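Local structure of PadR family transcriptional regulator (Streptococcus pneumoniae, 5ZQH) at residues 2-5 with 6-10. The protein probably binds DNA as a dimeric PadR-family transcriptional regulator through a helix-turn-helix domain. Sequence-based numbering, arbitrary orientation.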
loop_
_atom_site.group_PDB
_atom_site.type_symbol
_atom_site.label_atom_id
_atom_site.label_comp_id
_atom_site.label_asym_id
_atom_site.label_seq_id
_atom_site.Cartn_x
_atom_site.Cartn_y
_atom_site.Cartn_z
ATOM N N THR A 2 -0.057 1.889 8.512
ATOM C CA THR A 2 -0.852 2.384 7.367
ATOM C C THR A 2 -1.238 1.282 6.377
ATOM O O THR A 2 -0.612 0.216 6.351
ATOM C CB THR A 2 -0.135 3.519 6.589
ATOM O OG1 THR A 2 1.087 3.028 6.024
ATOM C CG2 THR A 2 0.152 4.728 7.486
ATOM N N GLN A 3 -2.265 1.562 5.562
ATOM C CA GLN A 3 -2.739 0.647 4.512
ATOM C C GLN A 3 -1.652 0.299 3.500
ATOM O O GLN A 3 -1.549 -0.857 3.073
ATOM C CB GLN A 3 -3.952 1.222 3.779
ATOM C CG GLN A 3 -5.270 1.085 4.525
ATOM C CD GLN A 3 -6.398 1.854 3.857
ATOM O OE1 GLN A 3 -6.296 3.062 3.618
ATOM N NE2 GLN A 3 -7.485 1.155 3.554
ATOM N N LEU A 4 -0.854 1.304 3.129
ATOM C CA LEU A 4 0.295 1.126 2.239
ATOM C C LEU A 4 1.310 0.128 2.806
ATOM O O LEU A 4 1.708 -0.811 2.108
ATOM C CB LEU A 4 0.961 2.477 1.916
ATOM C CG LEU A 4 2.334 2.539 1.227
ATOM C CD1 LEU A 4 2.328 1.978 -0.193
ATOM C CD2 LEU A 4 2.860 3.967 1.242
ATOM N N LEU A 5 1.701 0.336 4.068
ATOM C CA LEU A 5 2.674 -0.517 4.749
ATOM C C LEU A 5 2.220 -1.973 4.806
ATOM O O LEU A 5 2.997 -2.871 4.477
ATOM C CB LEU A 5 3.024 0.028 6.151
ATOM C CG LEU A 5 4.121 -0.648 7.001
ATOM C CD1 LEU A 5 5.466 -0.707 6.287
ATOM C CD2 LEU A 5 4.279 0.044 8.348
ATOM N N LYS A 6 0.961 -2.186 5.197
ATOM C CA LYS A 6 0.344 -3.519 5.250
ATOM C C LYS A 6 0.344 -4.217 3.892
ATOM O O LYS A 6 0.647 -5.406 3.807
ATOM C CB LYS A 6 -1.083 -3.440 5.803
ATOM C CG LYS A 6 -1.158 -3.418 7.315
ATOM C CD LYS A 6 -2.421 -2.718 7.792
ATOM C CE LYS A 6 -2.563 -2.822 9.303
ATOM N NZ LYS A 6 -3.685 -1.983 9.808
ATOM N N GLY A 7 0.018 -3.465 2.843
ATOM C CA GLY A 7 0.030 -3.966 1.472
ATOM C C GLY A 7 1.410 -4.416 1.032
ATOM O O GLY A 7 1.545 -5.464 0.392
ATOM N N VAL A 8 2.429 -3.632 1.395
ATOM C CA VAL A 8 3.820 -3.941 1.041
ATOM C C VAL A 8 4.324 -5.217 1.740
ATOM O O VAL A 8 4.789 -6.139 1.043
ATOM C CB VAL A 8 4.778 -2.728 1.210
ATOM C CG1 VAL A 8 6.239 -3.147 1.098
ATOM C CG2 VAL A 8 4.468 -1.662 0.168
ATOM N N LEU A 9 4.219 -5.292 3.076
ATOM C CA LEU A 9 4.648 -6.520 3.775
ATOM C C LEU A 9 3.876 -7.779 3.392
ATOM O O LEU A 9 4.454 -8.866 3.425
ATOM C CB LEU A 9 4.843 -6.407 5.304
ATOM C CG LEU A 9 4.120 -5.556 6.339
ATOM C CD1 LEU A 9 3.874 -6.354 7.617
ATOM C CD2 LEU A 9 4.993 -4.357 6.652
ATOM N N GLU A 10 2.601 -7.635 3.016
ATOM C CA GLU A 10 1.836 -8.779 2.511
ATOM C C GLU A 10 2.512 -9.352 1.271
ATOM O O GLU A 10 2.897 -10.522 1.266
ATOM C CB GLU A 10 0.379 -8.430 2.211
ATOM C CG GLU A 10 -0.479 -9.675 2.024
ATOM C CD GLU A 10 -1.843 -9.384 1.434
ATOM O OE1 GLU A 10 -1.927 -9.152 0.207
ATOM O OE2 GLU A 10 -2.836 -9.411 2.200
#
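K6 N donates to T2 O at 3.1 Å, the first of four successive i to i+4 bonds that open helix 3-19. G7 N then bonds to Q3 O, V8 N to L4 O at 3.0 Å, and L9 N to L5 O at 3.1 Å. The carbonyls of T2 to L5 are thus all taken up by the next turn. T2 is the N-cap. Its OG1 accepts a weak bond from L5 N, 3.4 Å away, and is also hydrogen-bonded to NE2 of Q89 of the second subunit. Two leucines meet along one side of the helix. L5 holds CG anti to its backbone N (chi1 -175°), which brings its CD1 to 3.7 Å from L9 CD2, and the two side chains meet at a slant. L5 also packs on L93 of the second subunit. L9 CD2 rests 3.3 Å from L5 O, beside the backbone bond. K6 runs extended back past T2 O, and its NZ makes a weak bond to E1 O. V8 packs on V97 of the second subunit. The chemistry implies a helix start whose backbone is held within the chain, while its cap hydroxyl and the side chains of L5 and V8 also take part in the dimer interface.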